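Local coordinates for protein protelomerase (Agrobacterium tumefaciens, PDB 4F43) that generates the covalently closed hairpin ends of the linear chromosome, probably by cutting and rejoining DNA as a telomere resolvase, and protects them, at residues Val12-Arg17 with Ser229-Ser234; Ala34-Ala39 with Gln50-Ala55; Asn113-Leu118 with Thr300-Met305. The protein carries 1 engineered substitution. All blocks are in the same frame, centred on the assembly; numbering follows the deposited sequence. Where two conformers were deposited one is given.

How the contacts relate
Along the chain the segments run 12-17, 34-39, 50-55, 113-118, 229-234 and 300-305, so contact 2 is nested in the loop closed by contact 1, whereas contacts 1 and 3 alternate. Contacts 1 and 2 lie on the same side of the chain's centre, 22 Å apart between centres, and meet where I15 CD1 of helix 9-18 touches A34 CB of helix 28-40 at 4.1 Å. Contact 3, at the end of helix 97-115, is 34 Å from contact 1 and 40 Å from contact 2 between centres. Contact 1 thus joins helix 9-18 to helix 230-248, and contact 3 joins the end of helix 97-115 to the loop before strand 307-308, while contact 2 is internal to the N-terminal helices.

Contact 1 (Val12-Arg17 with Ser229-Ser234); sequences VEKIER and SIDDFS
K14 reaches from helix 9-18 to D231 in the first turn of helix 230-248, the two side chains crossing at about a right angle. K14 has CG anti to its carbonyl carbon (chi1 -76°), and beyond CG the chain is fully extended, which carries the ammonium across a gap of 10.5 Å between K14 CA and D231 CA. NZ arrives over the flat face of the D231 carboxylate: it is 3.5 Å from CG, nearer than to either oxygen, with OD2 at 3.6 Å and OD1 at 3.8 Å. The salt bridge is therefore long, and no hydrogen bond accompanies it. The turn bearing D231 is ordered from within. S229 is the N-cap; its OG donates to D232 OD2 at 2.6 Å, meeting it from above the carboxylate plane, and accepts a weak capping bond from D232 N. One turn along, S234 OG gives a 2.8 Å bond to I230 O. I230 and F233 pack on DNA phosphates, and S234 on a thymine base, so this helix start lies against the duplex. With only 82 Å² buried and no directional bond, the chemistry implies a mainly electrostatic, probably weak tie between helix 9-18 and helix 230-248.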
ATOM      1  N   VAL A  12       8.066   7.325 -21.747  1.00 50.47           N
ATOM      2  CA  VAL A  12       7.970   7.270 -23.202  1.00 49.29           C
ATOM      3  C   VAL A  12       7.030   6.163 -23.671  1.00 54.96           C
ATOM      4  O   VAL A  12       6.161   6.397 -24.509  1.00 59.81           O
ATOM      5  CB  VAL A  12       9.356   7.077 -23.849  1.00 46.11           C
ATOM      6  CG1 VAL A  12       9.225   6.880 -25.352  1.00 46.65           C
ATOM      7  CG2 VAL A  12      10.255   8.264 -23.538  1.00 47.66           C
ATOM      8  N   GLU A  13       7.202   4.964 -23.125  1.00 52.10           N
ATOM      9  CA  GLU A  13       6.334   3.842 -23.465  1.00 53.62           C
ATOM     10  C   GLU A  13       4.899   4.106 -23.021  1.00 55.33           C
ATOM     11  O   GLU A  13       3.946   3.761 -23.726  1.00 63.95           O
ATOM     12  CB  GLU A  13       6.860   2.544 -22.847  1.00 53.60           C
ATOM     13  CG  GLU A  13       8.140   2.032 -23.487  1.00 58.96           C
ATOM     14  CD  GLU A  13       8.698   0.811 -22.784  1.00 69.14           C
ATOM     15  OE1 GLU A  13       8.129   0.406 -21.749  1.00 76.35           O
ATOM     16  OE2 GLU A  13       9.707   0.255 -23.267  1.00 69.28           O
ATOM     17  N   LYS A  14       4.750   4.734 -21.858  1.00 49.96           N
ATOM     18  CA  LYS A  14       3.426   5.089 -21.352  1.00 41.20           C
ATOM     19  C   LYS A  14       2.731   6.120 -22.239  1.00 44.08           C
ATOM     20  O   LYS A  14       1.504   6.215 -22.248  1.00 44.80           O
ATOM     21  CB  LYS A  14       3.511   5.603 -19.913  1.00 34.27           C
ATOM     22  CG  LYS A  14       3.719   4.510 -18.881  1.00 36.23           C
ATOM     23  CD  LYS A  14       3.652   5.067 -17.471  1.00 44.35           C
ATOM     24  CE  LYS A  14       3.767   3.960 -16.437  1.00 45.29           C
ATOM     25  NZ  LYS A  14       3.676   4.488 -15.050  1.00 47.48           N
ATOM     26  N   ILE A  15       3.521   6.892 -22.978  1.00 50.31           N
ATOM     27  CA  ILE A  15       2.975   7.866 -23.917  1.00 61.59           C
ATOM     28  C   ILE A  15       2.634   7.210 -25.252  1.00 66.85           C
ATOM     29  O   ILE A  15       1.575   7.466 -25.832  1.00 68.56           O
ATOM     30  CB  ILE A  15       3.954   9.034 -24.147  1.00 60.90           C
ATOM     31  CG1 ILE A  15       4.149   9.825 -22.852  1.00 53.30           C
ATOM     32  CG2 ILE A  15       3.446   9.953 -25.248  1.00 68.82           C
ATOM     33  CD1 ILE A  15       5.177  10.927 -22.958  1.00 50.85           C
ATOM     34  N   GLU A  16       3.538   6.360 -25.731  1.00 68.41           N
ATOM     35  CA  GLU A  16       3.335   5.631 -26.978  1.00 72.38           C
ATOM     36  C   GLU A  16       2.097   4.748 -26.894  1.00 73.27           C
ATOM     37  O   GLU A  16       1.370   4.587 -27.874  1.00 80.60           O
ATOM     38  CB  GLU A  16       4.562   4.781 -27.310  1.00 74.98           C
ATOM     39  CG  GLU A  16       5.804   5.589 -27.644  1.00 76.60           C
ATOM     40  CD  GLU A  16       7.021   4.716 -27.881  1.00 80.66           C
ATOM     41  OE1 GLU A  16       6.944   3.500 -27.607  1.00 82.19           O
ATOM     42  OE2 GLU A  16       8.054   5.246 -28.342  1.00 81.35           O
ATOM     43  N   ARG A  17       1.861   4.179 -25.715  1.00 67.89           N
ATOM     44  CA  ARG A  17       0.656   3.392 -25.487  1.00 69.85           C
ATOM     45  C   ARG A  17      -0.588   4.274 -25.527  1.00 74.59           C
ATOM     46  O   ARG A  17      -1.637   3.864 -26.025  1.00 80.65           O
ATOM     47  CB  ARG A  17       0.723   2.668 -24.141  1.00 72.71           C
ATOM     48  CG  ARG A  17       1.655   1.470 -24.114  1.00 77.08           C
ATOM     49  CD  ARG A  17       1.392   0.592 -22.897  1.00 82.11           C
ATOM     50  NE  ARG A  17       1.721   1.256 -21.638  1.00 79.54           N
ATOM     51  CZ  ARG A  17       0.831   1.832 -20.835  1.00 84.44           C
ATOM     52  NH1 ARG A  17      -0.456   1.833 -21.157  1.00 92.34           N
ATOM     53  NH2 ARG A  17       1.229   2.409 -19.710  1.00 81.16           N
ATOM     54  N   SER A 229       3.136  -4.736 -12.173  1.00 35.51           N
ATOM     55  CA  SER A 229       3.660  -3.540 -11.530  1.00 45.55           C
ATOM     56  C   SER A 229       2.520  -2.795 -10.844  1.00 48.63           C
ATOM     57  O   SER A 229       1.349  -3.085 -11.086  1.00 50.14           O
ATOM     58  CB  SER A 229       4.357  -2.636 -12.548  1.00 49.90           C
ATOM     59  OG  SER A 229       3.445  -2.173 -13.527  1.00 54.46           O
ATOM     60  N   ILE A 230       2.864  -1.837  -9.991  1.00 44.60           N
ATOM     61  CA  ILE A 230       1.863  -1.122  -9.203  1.00 46.55           C
ATOM     62  C   ILE A 230       0.930  -0.270 -10.068  1.00 55.34           C
ATOM     63  O   ILE A 230      -0.270  -0.190  -9.806  1.00 63.17           O
ATOM     64  CB  ILE A 230       2.518  -0.264  -8.086  1.00 32.80           C
ATOM     65  CG1 ILE A 230       1.453   0.484  -7.282  1.00 28.63           C
ATOM     66  CG2 ILE A 230       3.548   0.699  -8.667  1.00 41.10           C
ATOM     67  CD1 ILE A 230       0.454  -0.421  -6.593  1.00 25.21           C
ATOM     68  N   ASP A 231       1.480   0.352 -11.105  1.00 56.08           N
ATOM     69  CA  ASP A 231       0.680   1.173 -12.007  1.00 62.40           C
ATOM     70  C   ASP A 231      -0.259   0.301 -12.834  1.00 59.13           C
ATOM     71  O   ASP A 231      -1.436   0.630 -13.013  1.00 51.22           O
ATOM     72  CB  ASP A 231       1.582   2.005 -12.920  1.00 68.24           C
ATOM     73  CG  ASP A 231       2.538   2.890 -12.143  1.00 73.90           C
ATOM     74  OD1 ASP A 231       2.107   3.964 -11.673  1.00 67.79           O
ATOM     75  OD2 ASP A 231       3.721   2.512 -12.001  1.00 78.16           O
ATOM     76  N   ASP A 232       0.274  -0.813 -13.331  1.00 60.50           N
ATOM     77  CA  ASP A 232      -0.521  -1.782 -14.075  1.00 62.69           C
ATOM     78  C   ASP A 232      -1.671  -2.295 -13.222  1.00 52.23           C
ATOM     79  O   ASP A 232      -2.818  -2.311 -13.663  1.00 43.54           O
ATOM     80  CB  ASP A 232       0.347  -2.954 -14.534  1.00 65.30           C
ATOM     81  CG  ASP A 232       1.285  -2.579 -15.663  1.00 62.94           C
ATOM     82  OD1 ASP A 232       0.901  -1.736 -16.500  1.00 64.59           O
ATOM     83  OD2 ASP A 232       2.407  -3.126 -15.711  1.00 56.63           O
ATOM     84  N   PHE A 233      -1.353  -2.705 -11.998  1.00 44.47           N
ATOM     85  CA  PHE A 233      -2.356  -3.187 -11.056  1.00 44.63           C
ATOM     86  C   PHE A 233      -3.412  -2.122 -10.774  1.00 46.41           C
ATOM     87  O   PHE A 233      -4.605  -2.425 -10.684  1.00 46.80           O
ATOM     88  CB  PHE A 233      -1.690  -3.622  -9.749  1.00 38.68           C
ATOM     89  CG  PHE A 233      -2.662  -3.911  -8.642  1.00 35.73           C
ATOM     90  CD1 PHE A 233      -3.364  -5.103  -8.614  1.00 31.09           C
ATOM     91  CD2 PHE A 233      -2.870  -2.993  -7.626  1.00 35.98           C
ATOM     92  CE1 PHE A 233      -4.260  -5.370  -7.597  1.00 29.72           C
ATOM     93  CE2 PHE A 233      -3.765  -3.256  -6.607  1.00 33.68           C
ATOM     94  CZ  PHE A 233      -4.458  -4.447  -6.592  1.00 31.95           C
ATOM     95  N   SER A 234      -2.963  -0.878 -10.636  1.00 41.47           N
ATOM     96  CA  SER A 234      -3.867   0.239 -10.399  1.00 26.77           C
ATOM     97  C   SER A 234      -4.860   0.389 -11.547  1.00 29.50           C
ATOM     98  O   SER A 234      -6.070   0.262 -11.351  1.00 27.07           O
ATOM     99  CB  SER A 234      -3.084   1.540 -10.207  1.00 17.44           C
ATOM    100  OG  SER A 234      -2.300   1.495  -9.025  1.00 14.09           O
TER

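Contact 2 (Ala34-Ala39 with Gln50-Ala55); sequences ADFIAA and QALWDA
The 2.9 Å backbone bond from A39 N to D35 O belongs to the helical turn that presents A39 to L52, whose CD2 lies 4.0 Å from A39 CB. No hydrogen bond crosses between 34-39 and 50-55, and the junction rests on apolar contacts. F36 is its centre. CG lies opposite the backbone N (chi1 -166°), and from there the ring extends into the space between the helices, where L52 and W53 receive it. L52 CD2 sits over one face, displaced toward the rim, in a CH-pi contact 4.2 Å from the ring centroid, while L52 CG comes within 3.6 Å of F36 CE1. On the W53 side the far end of the phenyl ring is used: F36 CZ meets W53 CE3 at 3.6 Å, arriving at the indole edge near its plane. The pair is oblique, its planes 70° apart. F36 also meets Y75 edge-to-face, and both F36 and W53 touch M89, so helices 65-82 and 89-92 also pack against this pair. The segment axes pass 11.2 Å apart and run almost exactly opposed, at 170°. Two consecutive helices packed this way form an antiparallel helical hairpin, here one element of the protein's N-terminal helical bundle.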
ATOM      1  N   ALA A  34       8.710  14.127 -19.726  1.00 24.76           N
ATOM      2  CA  ALA A  34       9.425  13.729 -20.935  1.00 17.80           C
ATOM      3  C   ALA A  34      10.226  14.892 -21.514  1.00 32.33           C
ATOM      4  O   ALA A  34      11.391  14.736 -21.876  1.00 40.08           O
ATOM      5  CB  ALA A  34       8.454  13.184 -21.970  1.00 18.22           C
ATOM      6  N   ASP A  35       9.592  16.058 -21.595  1.00 39.70           N
ATOM      7  CA  ASP A  35      10.248  17.259 -22.098  1.00 29.38           C
ATOM      8  C   ASP A  35      11.341  17.718 -21.141  1.00 27.28           C
ATOM      9  O   ASP A  35      12.325  18.332 -21.553  1.00 36.21           O
ATOM     10  CB  ASP A  35       9.231  18.382 -22.304  1.00 33.20           C
ATOM     11  CG  ASP A  35       8.135  18.006 -23.280  1.00 54.14           C
ATOM     12  OD1 ASP A  35       8.364  17.102 -24.110  1.00 62.14           O
ATOM     13  OD2 ASP A  35       7.045  18.614 -23.216  1.00 59.93           O
ATOM     14  N   PHE A  36      11.155  17.418 -19.860  1.00 22.50           N
ATOM     15  CA  PHE A  36      12.143  17.737 -18.838  1.00 17.07           C
ATOM     16  C   PHE A  36      13.420  16.936 -19.078  1.00 27.81           C
ATOM     17  O   PHE A  36      14.511  17.498 -19.223  1.00 37.40           O
ATOM     18  CB  PHE A  36      11.576  17.421 -17.456  1.00 16.85           C
ATOM     19  CG  PHE A  36      12.360  18.013 -16.328  1.00 17.24           C
ATOM     20  CD1 PHE A  36      12.245  19.357 -16.021  1.00 17.58           C
ATOM     21  CD2 PHE A  36      13.203  17.227 -15.565  1.00 18.77           C
ATOM     22  CE1 PHE A  36      12.961  19.906 -14.980  1.00 26.90           C
ATOM     23  CE2 PHE A  36      13.922  17.771 -14.522  1.00 26.21           C
ATOM     24  CZ  PHE A  36      13.799  19.113 -14.230  1.00 33.64           C
ATOM     25  N   ILE A  37      13.266  15.615 -19.124  1.00 27.67           N
ATOM     26  CA  ILE A  37      14.384  14.716 -19.392  1.00 33.13           C
ATOM     27  C   ILE A  37      15.025  15.036 -20.743  1.00 37.23           C
ATOM     28  O   ILE A  37      16.242  14.935 -20.904  1.00 38.66           O
ATOM     29  CB  ILE A  37      13.939  13.239 -19.357  1.00 32.36           C
ATOM     30  CG1 ILE A  37      13.294  12.906 -18.009  1.00 30.46           C
ATOM     31  CG2 ILE A  37      15.114  12.311 -19.625  1.00 27.52           C
ATOM     32  CD1 ILE A  37      14.206  13.126 -16.823  1.00 27.40           C
ATOM     33  N   ALA A  38      14.199  15.439 -21.704  1.00 37.70           N
ATOM     34  CA  ALA A  38      14.679  15.821 -23.027  1.00 39.18           C
ATOM     35  C   ALA A  38      15.583  17.048 -22.960  1.00 34.87           C
ATOM     36  O   ALA A  38      16.664  17.066 -23.548  1.00 37.68           O
ATOM     37  CB  ALA A  38      13.507  16.076 -23.962  1.00 39.06           C
ATOM     38  N   ALA A  39      15.131  18.069 -22.237  1.00 33.30           N
ATOM     39  CA  ALA A  39      15.890  19.307 -22.096  1.00 29.41           C
ATOM     40  C   ALA A  39      17.155  19.091 -21.273  1.00 31.72           C
ATOM     41  O   ALA A  39      18.145  19.802 -21.450  1.00 35.68           O
ATOM     42  CB  ALA A  39      15.026  20.390 -21.469  1.00 21.00           C
ATOM     43  N   GLN A  50      19.122  24.421 -12.594  1.00 40.54           N
ATOM     44  CA  GLN A  50      18.364  25.106 -11.558  1.00 48.34           C
ATOM     45  C   GLN A  50      17.218  25.914 -12.153  1.00 46.92           C
ATOM     46  O   GLN A  50      16.137  25.977 -11.577  1.00 51.20           O
ATOM     47  CB  GLN A  50      19.279  26.024 -10.745  1.00 50.32           C
ATOM     48  CG  GLN A  50      18.614  26.623  -9.515  1.00 49.03           C
ATOM     49  CD  GLN A  50      18.379  25.599  -8.424  1.00 45.80           C
ATOM     50  OE1 GLN A  50      19.257  24.793  -8.116  1.00 43.64           O
ATOM     51  NE2 GLN A  50      17.189  25.621  -7.835  1.00 48.88           N
ATOM     52  N   ALA A  51      17.458  26.532 -13.305  1.00 35.47           N
ATOM     53  CA  ALA A  51      16.422  27.310 -13.979  1.00 41.25           C
ATOM     54  C   ALA A  51      15.303  26.406 -14.488  1.00 40.98           C
ATOM     55  O   ALA A  51      14.118  26.715 -14.337  1.00 48.32           O
ATOM     56  CB  ALA A  51      17.021  28.110 -15.124  1.00 45.76           C
ATOM     57  N   LEU A  52      15.697  25.289 -15.092  1.00 40.75           N
ATOM     58  CA  LEU A  52      14.753  24.310 -15.614  1.00 44.39           C
ATOM     59  C   LEU A  52      13.856  23.797 -14.493  1.00 54.00           C
ATOM     60  O   LEU A  52      12.629  23.753 -14.631  1.00 55.01           O
ATOM     61  CB  LEU A  52      15.511  23.146 -16.261  1.00 35.63           C
ATOM     62  CG  LEU A  52      14.732  22.153 -17.126  1.00 39.80           C
ATOM     63  CD1 LEU A  52      14.117  22.852 -18.328  1.00 48.51           C
ATOM     64  CD2 LEU A  52      15.637  21.010 -17.572  1.00 25.10           C
ATOM     65  N   TRP A  53      14.474  23.429 -13.375  1.00 52.34           N
ATOM     66  CA  TRP A  53      13.729  22.926 -12.228  1.00 38.85           C
ATOM     67  C   TRP A  53      12.875  24.012 -11.577  1.00 30.81           C
ATOM     68  O   TRP A  53      11.819  23.723 -11.019  1.00 29.86           O
ATOM     69  CB  TRP A  53      14.672  22.306 -11.195  1.00 39.24           C
ATOM     70  CG  TRP A  53      13.958  21.755 -10.000  1.00 41.81           C
ATOM     71  CD1 TRP A  53      14.042  22.204  -8.714  1.00 42.18           C
ATOM     72  CD2 TRP A  53      13.033  20.661  -9.983  1.00 38.91           C
ATOM     73  NE1 TRP A  53      13.234  21.450  -7.896  1.00 38.71           N
ATOM     74  CE2 TRP A  53      12.602  20.498  -8.652  1.00 41.05           C
ATOM     75  CE3 TRP A  53      12.530  19.801 -10.965  1.00 39.25           C
ATOM     76  CZ2 TRP A  53      11.693  19.508  -8.276  1.00 43.57           C
ATOM     77  CZ3 TRP A  53      11.627  18.821 -10.591  1.00 39.75           C
ATOM     78  CH2 TRP A  53      11.217  18.682  -9.259  1.00 41.18           C
ATOM     79  N   ASP A  54      13.335  25.257 -11.650  1.00 30.94           N
ATOM     80  CA  ASP A  54      12.577  26.380 -11.108  1.00 48.62           C
ATOM     81  C   ASP A  54      11.311  26.615 -11.922  1.00 47.57           C
ATOM     82  O   ASP A  54      10.248  26.885 -11.363  1.00 47.83           O
ATOM     83  CB  ASP A  54      13.429  27.650 -11.062  1.00 62.40           C
ATOM     84  CG  ASP A  54      14.357  27.685  -9.865  1.00 66.19           C
ATOM     85  OD1 ASP A  54      14.840  28.784  -9.521  1.00 67.12           O
ATOM     86  OD2 ASP A  54      14.599  26.615  -9.265  1.00 64.76           O
ATOM     87  N   ALA A  55      11.430  26.510 -13.241  1.00 47.43           N
ATOM     88  CA  ALA A  55      10.270  26.642 -14.114  1.00 57.64           C
ATOM     89  C   ALA A  55       9.307  25.476 -13.898  1.00 61.13           C
ATOM     90  O   ALA A  55       8.099  25.674 -13.727  1.00 63.13           O
ATOM     91  CB  ALA A  55      10.705  26.715 -15.570  1.00 56.93           C
TER

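Contact 3 (Asn113-Leu118 with Thr300-Met305); sequences NKHGAL and TSLSYM. With nucleotides of chain B.
The loop 300-305, which brings Y304 to the bound hairpin DNA, is part of the DNA-binding site of the telomere resolvase catalytic domain, and it is met by the C-terminal end of helix 97-115. Its 3-10 turn, 301-303, turns two sides to different partners. On the protein side H115 NE2 donates to L302 O at 2.6 Å with an N-H...O angle of 179°. The acceptor lies in the imidazole plane, and the donor lies in the carbonyl plane on a lone pair, so the bond sets the direction of the NE2 edge. With CG anti to the carbonyl carbon (chi1 -83°), the imidazole leans toward the loop. The M305 chain bends at its thioether, chi3 -58°, bringing CE to 3.4 Å from H115 CE1, a contact that limits further turning of the ring about the NE2...O line; L118 adds a looser touch on M305 O.

On the DNA side, Y304 has its CB directed away from 113-118, and its ring also meets H266. Its hydroxyl is hydrogen-bonded to Y262 OH, and the side chain packs on a phosphate of the DNA, a location consistent with the tyrosine nucleophile expected in this family. S303 CB rests 3.9 Å from C2' of DA13 of chain B, and Y304 OH stands 2.9 Å from O3' of the same nucleotide.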
ATOM      1  N   ASN A 113      -5.127  12.834  16.177  1.00 32.92           N
ATOM      2  CA  ASN A 113      -6.573  13.031  16.209  1.00 16.71           C
ATOM      3  C   ASN A 113      -7.324  11.708  16.162  1.00 20.63           C
ATOM      4  O   ASN A 113      -8.334  11.532  16.843  1.00 22.63           O
ATOM      5  CB  ASN A 113      -7.029  13.920  15.051  1.00 23.44           C
ATOM      6  CG  ASN A 113      -6.505  15.337  15.160  1.00 31.44           C
ATOM      7  OD1 ASN A 113      -5.893  15.857  14.226  1.00 33.62           O
ATOM      8  ND2 ASN A 113      -6.743  15.971  16.303  1.00 25.39           N
ATOM      9  N   LYS A 114      -6.823  10.779  15.353  1.00 28.79           N
ATOM     10  CA  LYS A 114      -7.449   9.468  15.217  1.00 26.20           C
ATOM     11  C   LYS A 114      -7.310   8.634  16.484  1.00 23.36           C
ATOM     12  O   LYS A 114      -8.160   7.792  16.780  1.00 23.23           O
ATOM     13  CB  LYS A 114      -6.854   8.708  14.029  1.00 38.97           C
ATOM     14  CG  LYS A 114      -7.844   8.428  12.906  1.00 49.72           C
ATOM     15  CD  LYS A 114      -7.569   9.286  11.677  1.00 59.31           C
ATOM     16  CE  LYS A 114      -7.878  10.755  11.927  1.00 62.86           C
ATOM     17  NZ  LYS A 114      -7.613  11.583  10.719  1.00 60.25           N
ATOM     18  N   HIS A 115      -6.233   8.866  17.227  1.00 25.80           N
ATOM     19  CA  HIS A 115      -5.986   8.116  18.453  1.00 19.69           C
ATOM     20  C   HIS A 115      -6.849   8.585  19.624  1.00 21.04           C
ATOM     21  O   HIS A 115      -7.045   7.851  20.593  1.00 15.16           O
ATOM     22  CB  HIS A 115      -4.504   8.182  18.825  1.00 20.08           C
ATOM     23  CG  HIS A 115      -3.658   7.181  18.104  1.00 25.24           C
ATOM     24  ND1 HIS A 115      -2.845   6.285  18.762  1.00 21.75           N
ATOM     25  CD2 HIS A 115      -3.505   6.929  16.783  1.00 26.31           C
ATOM     26  CE1 HIS A 115      -2.220   5.531  17.877  1.00 25.93           C
ATOM     27  NE2 HIS A 115      -2.604   5.900  16.669  1.00 25.73           N
ATOM     28  N   GLY A 116      -7.364   9.805  19.529  1.00 26.18           N
ATOM     29  CA  GLY A 116      -8.201  10.358  20.577  1.00 20.60           C
ATOM     30  C   GLY A 116      -9.681  10.189  20.293  1.00 27.02           C
ATOM     31  O   GLY A 116     -10.528  10.595  21.089  1.00 29.47           O
ATOM     32  N   ALA A 117      -9.993   9.586  19.152  1.00 24.77           N
ATOM     33  CA  ALA A 117     -11.375   9.372  18.747  1.00 17.29           C
ATOM     34  C   ALA A 117     -11.510   8.086  17.940  1.00 19.77           C
ATOM     35  O   ALA A 117     -11.681   8.120  16.722  1.00 29.42           O
ATOM     36  CB  ALA A 117     -11.881  10.561  17.949  1.00 13.20           C
ATOM     37  N   LEU A 118     -11.427   6.953  18.631  1.00 21.38           N
ATOM     38  CA  LEU A 118     -11.524   5.644  17.992  1.00 28.04           C
ATOM     39  C   LEU A 118     -12.927   5.366  17.462  1.00 30.48           C
ATOM     40  O   LEU A 118     -13.920   5.809  18.038  1.00 52.94           O
ATOM     41  CB  LEU A 118     -11.107   4.546  18.972  1.00 20.85           C
ATOM     42  CG  LEU A 118      -9.742   3.896  18.739  1.00 11.44           C
ATOM     43  CD1 LEU A 118      -8.698   4.940  18.383  1.00  9.16           C
ATOM     44  CD2 LEU A 118      -9.314   3.111  19.968  1.00 12.25           C
ATOM     45  N   THR A 300       5.218   3.090  13.173  1.00 13.49           N
ATOM     46  CA  THR A 300       4.432   2.879  11.962  1.00 13.83           C
ATOM     47  C   THR A 300       3.092   2.233  12.315  1.00 28.52           C
ATOM     48  O   THR A 300       2.082   2.444  11.640  1.00 32.57           O
ATOM     49  CB  THR A 300       5.194   2.017  10.937  1.00 12.50           C
ATOM     50  OG1 THR A 300       6.442   2.643  10.620  1.00 21.86           O
ATOM     51  CG2 THR A 300       4.386   1.851   9.658  1.00  8.41           C
ATOM     52  N   SER A 301       3.090   1.460  13.397  1.00 31.83           N
ATOM     53  CA  SER A 301       1.886   0.785  13.869  1.00 14.85           C
ATOM     54  C   SER A 301       0.827   1.769  14.365  1.00 13.32           C
ATOM     55  O   SER A 301      -0.359   1.439  14.427  1.00 13.72           O
ATOM     56  CB  SER A 301       2.233  -0.204  14.985  1.00  8.55           C
ATOM     57  OG  SER A 301       2.771   0.465  16.111  1.00  9.77           O
ATOM     58  N   LEU A 302       1.265   2.977  14.716  1.00 12.44           N
ATOM     59  CA  LEU A 302       0.362   4.019  15.197  0.78  8.40           C
ATOM     60  C   LEU A 302      -0.694   4.372  14.154  1.00 19.65           C
ATOM     61  O   LEU A 302      -1.779   4.845  14.494  1.00 26.90           O
ATOM     62  CB  LEU A 302       1.148   5.273  15.585  0.78 10.46           C
ATOM     63  CG  LEU A 302       2.189   5.125  16.696  0.78  9.07           C
ATOM     64  CD1 LEU A 302       2.916   6.440  16.920  0.78  6.92           C
ATOM     65  CD2 LEU A 302       1.534   4.645  17.982  0.78  9.03           C
ATOM     66  N   SER A 303      -0.369   4.142  12.886  1.00 23.94           N
ATOM     67  CA  SER A 303      -1.280   4.452  11.792  1.00 25.49           C
ATOM     68  C   SER A 303      -2.340   3.367  11.607  1.00 26.37           C
ATOM     69  O   SER A 303      -3.296   3.550  10.854  1.00 22.58           O
ATOM     70  CB  SER A 303      -0.503   4.647  10.487  1.00 24.83           C
ATOM     71  OG  SER A 303       0.447   5.693  10.603  1.00 22.39           O
ATOM     72  N   TYR A 304      -2.171   2.240  12.294  1.00 26.82           N
ATOM     73  CA  TYR A 304      -3.087   1.111  12.133  1.00 22.23           C
ATOM     74  C   TYR A 304      -4.092   0.994  13.275  1.00 21.42           C
ATOM     75  O   TYR A 304      -4.904   0.069  13.302  1.00 25.54           O
ATOM     76  CB  TYR A 304      -2.308  -0.198  11.986  1.00 19.89           C
ATOM     77  CG  TYR A 304      -1.577  -0.328  10.671  1.00 25.53           C
ATOM     78  CD1 TYR A 304      -2.199  -0.887   9.563  1.00 29.79           C
ATOM     79  CD2 TYR A 304      -0.266   0.111  10.537  1.00 27.80           C
ATOM     80  CE1 TYR A 304      -1.538  -1.005   8.357  1.00 32.92           C
ATOM     81  CE2 TYR A 304       0.406  -0.004   9.335  1.00 28.94           C
ATOM     82  CZ  TYR A 304      -0.234  -0.563   8.248  1.00 32.52           C
ATOM     83  OH  TYR A 304       0.434  -0.677   7.050  1.00 28.59           O
ATOM     84  N   MET A 305      -4.036   1.930  14.215  1.00 15.99           N
ATOM     85  CA  MET A 305      -4.929   1.897  15.366  1.00 29.02           C
ATOM     86  C   MET A 305      -5.973   3.009  15.279  1.00 27.58           C
ATOM     87  O   MET A 305      -5.741   4.134  15.718  1.00 18.19           O
ATOM     88  CB  MET A 305      -4.125   1.999  16.663  1.00 24.94           C
ATOM     89  CG  MET A 305      -2.816   1.225  16.622  1.00 21.10           C
ATOM     90  SD  MET A 305      -2.167   0.780  18.242  1.00 10.86           S
ATOM     91  CE  MET A 305      -2.016   2.384  19.017  1.00  8.41           C
TER
ATOM     92  P    DA B  13      -3.228   4.893   6.460  1.00 35.61           P
ATOM     93  OP1  DA B  13      -4.194   3.774   6.389  1.00 35.03           O
ATOM     94  OP2  DA B  13      -3.291   5.854   7.581  1.00 47.14           O
ATOM     95  O5'  DA B  13      -1.750   4.285   6.419  1.00 31.00           O
ATOM     96  C5'  DA B  13      -1.339   3.505   5.305  1.00 30.32           C
ATOM     97  C4'  DA B  13       0.102   3.060   5.469  1.00 29.56           C
ATOM     98  O4'  DA B  13       0.969   3.961   4.735  1.00 28.71           O
ATOM     99  C3'  DA B  13       0.615   3.062   6.905  1.00 29.82           C
ATOM    100  O3'  DA B  13       1.510   1.975   7.093  1.00 30.03           O
ATOM    101  C2'  DA B  13       1.341   4.399   7.006  1.00 29.13           C
ATOM    102  C1'  DA B  13       1.941   4.498   5.609  1.00 28.43           C
ATOM    103  N9   DA B  13       2.237   5.859   5.176  1.00 28.26           N
ATOM    104  C8   DA B  13       1.654   7.020   5.599  1.00 28.81           C
ATOM    105  N7   DA B  13       2.138   8.093   5.018  1.00 29.04           N
ATOM    106  C5   DA B  13       3.104   7.602   4.155  1.00 28.59           C
ATOM    107  C6   DA B  13       3.984   8.223   3.246  1.00 29.06           C
ATOM    108  N6   DA B  13       4.046   9.544   3.039  1.00 30.03           N
ATOM    109  N1   DA B  13       4.813   7.424   2.546  1.00 30.41           N
ATOM    110  C2   DA B  13       4.770   6.103   2.738  1.00 28.66           C
ATOM    111  N3   DA B  13       3.989   5.407   3.559  1.00 30.14           N
ATOM    112  C4   DA B  13       3.174   6.224   4.242  1.00 28.15           C
TER